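Local coordinates for coat protein (Papaya mosaic virus, PDB 4DOX) that forms the protein shell of a flexible filamentous plant virus, its copies probably assembling helically around the viral RNA, at residues Ala111-Asn116 and Ala151-Pro156; Thr57-Glu62 and Ser82-Ile87. All coordinates share one frame; numbering follows the deposited sequence.

Contact 1 (Ala111-Asn116 and Ala151-Pro156); sequences APIIWN and AAMQPP
Pro-112, Ile-113 and Asn-116 pack against the run from Ala-152 to Pro-155 in a largely apolar contact, with no hydrogen bond between the two segments, where the loop preceding helix 165-172 passes along helix 111-118. The Pro-112 ring lies against the extended loop, its CD 3.7 Å from CB of Ala-152, a methyl short enough to rest there. Its CG also meets the carbonyl O of Met-153. On the Pro-155 side, CB of Pro-112 lies 3.8 Å from CD of Pro-155. Proline suits this first turn of the helix, where its missing N-H costs no helical bond. Ile-113 reaches the loop by its tip. With CG1 beside the backbone N (chi1 -50°), CD1 comes to 3.4 Å from the backbone N of Pro-155. In this all-helical coat protein the loop is extended rather than a strand, and the bend of Gln-154 at chi2 (-65°) turns its amide back over the chain, where NE2 donates to O of Ala-152 (3.0 Å) in a bent bond from above the carbonyl plane. Further along the helix, the side chain of Asn-116 crosses that of Pro-155 at about a right angle, ND2 lying 3.3 Å from CB of Pro-155. The polar atoms of that amide are bound just beyond, OD1 by N of Thr-160 and ND2 by O of Gly-158, which ties the following part of the loop to the same helix.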
loop_
_atom_site.group_PDB
_atom_site.type_symbol
_atom_site.label_atom_id
_atom_site.label_comp_id
_atom_site.label_asym_id
_atom_site.label_seq_id
_atom_site.Cartn_x
_atom_site.Cartn_y
_atom_site.Cartn_z
ATOM N N ALA A 111 2.504 3.299 0.739
ATOM C CA ALA A 111 3.946 3.338 0.999
ATOM C C ALA A 111 4.456 4.769 1.329
ATOM O O ALA A 111 5.153 4.935 2.342
ATOM C CB ALA A 111 4.762 2.693 -0.127
ATOM N N PRO A 112 4.085 5.807 0.518
ATOM C CA PRO A 112 4.687 7.142 0.802
ATOM C C PRO A 112 4.304 7.724 2.164
ATOM O O PRO A 112 5.099 8.427 2.775
ATOM C CB PRO A 112 4.177 8.023 -0.347
ATOM C CG PRO A 112 3.851 7.057 -1.418
ATOM C CD PRO A 112 3.304 5.835 -0.731
ATOM N N ILE A 113 3.117 7.391 2.659
ATOM C CA ILE A 113 2.672 7.913 3.939
ATOM C C ILE A 113 3.469 7.240 5.080
ATOM O O ILE A 113 3.898 7.911 6.031
ATOM C CB ILE A 113 1.195 7.623 4.156
ATOM C CG1 ILE A 113 0.319 8.047 2.961
ATOM C CG2 ILE A 113 0.729 8.260 5.415
ATOM C CD1 ILE A 113 0.495 9.492 2.550
ATOM N N ILE A 114 3.662 5.918 5.000
ATOM C CA ILE A 114 4.308 5.224 6.087
ATOM C C ILE A 114 5.788 5.562 6.025
ATOM O O ILE A 114 6.439 5.726 7.074
ATOM C CB ILE A 114 4.053 3.704 6.105
ATOM C CG1 ILE A 114 4.403 3.131 7.486
ATOM C CG2 ILE A 114 4.841 2.991 4.994
ATOM C CD1 ILE A 114 3.551 3.670 8.662
ATOM N N TRP A 115 6.307 5.749 4.809
ATOM C CA TRP A 115 7.648 6.314 4.656
ATOM C C TRP A 115 7.795 7.593 5.497
ATOM O O TRP A 115 8.709 7.700 6.304
ATOM C CB TRP A 115 7.936 6.606 3.201
ATOM C CG TRP A 115 9.290 7.196 2.953
ATOM C CD1 TRP A 115 9.590 8.534 2.803
ATOM C CD2 TRP A 115 10.523 6.491 2.762
ATOM N NE1 TRP A 115 10.929 8.696 2.552
ATOM C CE2 TRP A 115 11.531 7.464 2.527
ATOM C CE3 TRP A 115 10.882 5.127 2.783
ATOM C CZ2 TRP A 115 12.884 7.120 2.300
ATOM C CZ3 TRP A 115 12.235 4.776 2.573
ATOM C CH2 TRP A 115 13.212 5.782 2.321
ATOM N N ASN A 116 6.883 8.548 5.347
ATOM C CA ASN A 116 7.023 9.784 6.115
ATOM C C ASN A 116 6.887 9.541 7.589
ATOM O O ASN A 116 7.473 10.247 8.398
ATOM C CB ASN A 116 5.987 10.828 5.692
ATOM C CG ASN A 116 6.452 11.678 4.528
ATOM O OD1 ASN A 116 7.206 11.206 3.644
ATOM N ND2 ASN A 116 6.004 12.935 4.511
ATOM N N ALA A 151 1.269 7.321 -8.281
ATOM C CA ALA A 151 -0.133 6.886 -8.193
ATOM C C ALA A 151 -0.488 6.387 -6.754
ATOM O O ALA A 151 -1.665 6.381 -6.351
ATOM C CB ALA A 151 -0.404 5.816 -9.227
ATOM N N ALA A 152 0.532 5.989 -5.989
ATOM C CA ALA A 152 0.345 5.669 -4.585
ATOM C C ALA A 152 -0.116 6.931 -3.875
ATOM O O ALA A 152 0.159 8.032 -4.386
ATOM C CB ALA A 152 1.662 5.165 -3.969
ATOM N N MET A 153 -0.798 6.783 -2.723
ATOM C CA MET A 153 -1.271 7.942 -1.969
ATOM C C MET A 153 -0.079 8.736 -1.449
ATOM O O MET A 153 0.829 8.177 -0.862
ATOM C CB MET A 153 -2.241 7.549 -0.852
ATOM C CG MET A 153 -2.563 8.722 0.084
ATOM S SD MET A 153 -4.090 8.604 1.056
ATOM C CE MET A 153 -5.172 7.858 -0.154
ATOM N N GLN A 154 -0.077 10.042 -1.701
ATOM C CA GLN A 154 1.048 10.937 -1.336
ATOM C C GLN A 154 0.911 11.681 0.010
ATOM O O GLN A 154 -0.191 12.064 0.414
ATOM C CB GLN A 154 1.295 11.953 -2.473
ATOM C CG GLN A 154 1.556 11.282 -3.860
ATOM C CD GLN A 154 2.838 10.470 -3.880
ATOM O OE1 GLN A 154 3.846 10.869 -3.277
ATOM N NE2 GLN A 154 2.809 9.319 -4.547
ATOM N N PRO A 155 2.044 11.885 0.714
ATOM C CA PRO A 155 1.920 12.731 1.888
ATOM C C PRO A 155 1.515 14.162 1.492
ATOM O O PRO A 155 1.791 14.622 0.379
ATOM C CB PRO A 155 3.317 12.697 2.526
ATOM C CG PRO A 155 4.130 11.839 1.672
ATOM C CD PRO A 155 3.452 11.727 0.345
ATOM N N PRO A 156 0.821 14.840 2.397
ATOM C CA PRO A 156 0.353 16.190 2.152
ATOM C C PRO A 156 1.432 17.219 1.708
ATOM O O PRO A 156 1.058 18.163 1.020
ATOM C CB PRO A 156 -0.257 16.598 3.506
ATOM C CG PRO A 156 0.232 15.548 4.528
ATOM C CD PRO A 156 0.410 14.320 3.719
#

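Contact 2 (Thr57-Glu62 and Ser82-Ile87); sequences TTVALE and SSIPEI
An ST turn at Ser-82, leading into a type II beta turn from Ile-84 to Ile-87, presents the loop before helix 89-98 to the carboxylate of Glu-62 on helix 56-70. Glu-62 meets Ser-83 with both oxygens: OE1 accepts from the backbone N of Ser-83 at 2.8 Å, and OE2 from OG of the same residue at 2.7 Å. Each oxygen uses its syn lone pair, so the carboxylate faces Ser-83 like a fork. Glutamate has the length to do this, its chain running extended beyond CG (chi2 174°). In Ser-83, OG sits between the backbone N and the carbonyl carbon (chi1 70°), which brings hydroxyl and N-H to the same carboxylate. Ser-82 meets OE1 by CA and CB and spends its hydroxyl within the loop, OG accepting from N of Ile-84 at 2.9 Å and donating to O of Ile-87. Beside the polar pair, CG2 of Val-59 lies 4.3 Å from CG1 of Ile-84, a loose apolar contact; Val-59 also touches Leu-92 of helix 89-98. Two donors from one serine would probably spread and stabilise the negative charge of Glu-62 and limit rotation of its carboxylate, although the contact lies near the protein surface.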
loop_
_atom_site.group_PDB
_atom_site.type_symbol
_atom_site.label_atom_id
_atom_site.label_comp_id
_atom_site.label_asym_id
_atom_site.label_seq_id
_atom_site.Cartn_x
_atom_site.Cartn_y
_atom_site.Cartn_z
ATOM N N THR A 57 -8.907 6.304 6.292
ATOM C CA THR A 57 -7.486 6.386 5.867
ATOM C C THR A 57 -6.528 6.151 7.035
ATOM O O THR A 57 -5.676 5.230 6.983
ATOM C CB THR A 57 -7.170 7.706 5.224
ATOM O OG1 THR A 57 -8.160 7.976 4.217
ATOM C CG2 THR A 57 -5.727 7.723 4.629
ATOM N N THR A 58 -6.707 6.925 8.114
ATOM C CA THR A 58 -5.881 6.740 9.291
ATOM C C THR A 58 -5.959 5.293 9.828
ATOM O O THR A 58 -4.982 4.753 10.383
ATOM C CB THR A 58 -6.220 7.736 10.414
ATOM O OG1 THR A 58 -7.530 7.485 10.925
ATOM C CG2 THR A 58 -6.172 9.174 9.928
ATOM N N VAL A 59 -7.117 4.668 9.685
ATOM C CA VAL A 59 -7.309 3.362 10.281
ATOM C C VAL A 59 -6.627 2.339 9.354
ATOM O O VAL A 59 -5.896 1.459 9.812
ATOM C CB VAL A 59 -8.818 3.107 10.597
ATOM C CG1 VAL A 59 -9.135 1.650 10.808
ATOM C CG2 VAL A 59 -9.242 3.914 11.794
ATOM N N ALA A 60 -6.794 2.497 8.048
ATOM C CA ALA A 60 -6.042 1.683 7.109
ATOM C C ALA A 60 -4.577 1.754 7.447
ATOM O O ALA A 60 -3.893 0.728 7.446
ATOM C CB ALA A 60 -6.252 2.148 5.698
ATOM N N LEU A 61 -4.075 2.956 7.739
ATOM C CA LEU A 61 -2.619 3.104 8.031
ATOM C C LEU A 61 -2.122 2.258 9.196
ATOM O O LEU A 61 -0.925 1.997 9.316
ATOM C CB LEU A 61 -2.240 4.547 8.317
ATOM C CG LEU A 61 -1.590 5.414 7.244
ATOM C CD1 LEU A 61 -0.991 4.625 6.150
ATOM C CD2 LEU A 61 -2.644 6.308 6.719
ATOM N N GLU A 62 -3.045 1.866 10.067
ATOM C CA GLU A 62 -2.693 1.011 11.181
ATOM C C GLU A 62 -2.292 -0.367 10.695
ATOM O O GLU A 62 -1.362 -0.964 11.229
ATOM C CB GLU A 62 -3.845 0.905 12.154
ATOM C CG GLU A 62 -4.124 2.200 12.878
ATOM C CD GLU A 62 -5.357 2.102 13.734
ATOM O OE1 GLU A 62 -5.567 1.052 14.375
ATOM O OE2 GLU A 62 -6.117 3.090 13.763
ATOM N N SER A 82 -7.004 -2.924 16.423
ATOM C CA SER A 82 -6.887 -1.624 15.792
ATOM C C SER A 82 -7.424 -0.599 16.772
ATOM O O SER A 82 -7.874 -0.981 17.846
ATOM C CB SER A 82 -7.694 -1.558 14.501
ATOM O OG SER A 82 -9.026 -1.220 14.791
ATOM N N SER A 83 -7.423 0.683 16.391
ATOM C CA SER A 83 -7.989 1.725 17.222
ATOM C C SER A 83 -9.520 1.686 17.335
ATOM O O SER A 83 -10.083 2.449 18.139
ATOM C CB SER A 83 -7.502 3.104 16.788
ATOM O OG SER A 83 -8.054 3.486 15.547
ATOM N N ILE A 84 -10.190 0.810 16.577
ATOM C CA ILE A 84 -11.671 0.663 16.655
ATOM C C ILE A 84 -12.009 -0.621 17.434
ATOM O O ILE A 84 -11.493 -1.706 17.112
ATOM C CB ILE A 84 -12.420 0.666 15.227
ATOM C CG1 ILE A 84 -12.024 1.837 14.316
ATOM C CG2 ILE A 84 -13.942 0.608 15.381
ATOM C CD1 ILE A 84 -12.189 3.200 14.946
ATOM N N PRO A 85 -12.865 -0.511 18.473
ATOM C CA PRO A 85 -13.041 -1.728 19.279
ATOM C C PRO A 85 -13.845 -2.735 18.505
ATOM O O PRO A 85 -14.758 -2.371 17.724
ATOM C CB PRO A 85 -13.835 -1.245 20.506
ATOM C CG PRO A 85 -13.752 0.296 20.481
ATOM C CD PRO A 85 -13.670 0.614 19.000
ATOM N N GLU A 86 -13.495 -3.998 18.690
ATOM C CA GLU A 86 -14.156 -5.078 17.940
ATOM C C GLU A 86 -13.898 -5.062 16.418
ATOM O O GLU A 86 -14.645 -5.693 15.649
ATOM C CB GLU A 86 -15.686 -5.163 18.260
ATOM C CG GLU A 86 -16.131 -6.430 19.114
ATOM C CD GLU A 86 -15.544 -7.799 18.586
ATOM O OE1 GLU A 86 -15.201 -7.899 17.352
ATOM O OE2 GLU A 86 -15.427 -8.759 19.424
ATOM N N ILE A 87 -12.851 -4.343 15.995
ATOM C CA ILE A 87 -12.224 -4.593 14.683
ATOM C C ILE A 87 -10.730 -4.769 14.891
ATOM O O ILE A 87 -10.069 -3.834 15.286
ATOM C CB ILE A 87 -12.511 -3.453 13.674
ATOM C CG1 ILE A 87 -14.014 -3.230 13.574
ATOM C CG2 ILE A 87 -12.045 -3.836 12.283
ATOM C CD1 ILE A 87 -14.389 -1.997 12.829
#

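Contact 2 closes before contact 1 opens, so the two follow one another along the chain, and their centres are 18 Å apart. In each, a helix receives a loop that comes later in the sequence: helix 56-70 in contact 2, helix 111-118 in contact 1. Helix 56-70 also joins them, since Leu-61 CD1 packs on Ile-113 CG2 at 4.1 Å and Thr-57 CG2 on Met-153 SD at 4.0 Å. Thr-57 and Leu-61 thus touch the loop and the helix of contact 1, while other residues of the same helix serve contact 2. Within the viral coat protein family region, helix 56-70 thereby bridges the loop before helix 89-98 and the pair of helix 111-118 with its later loop.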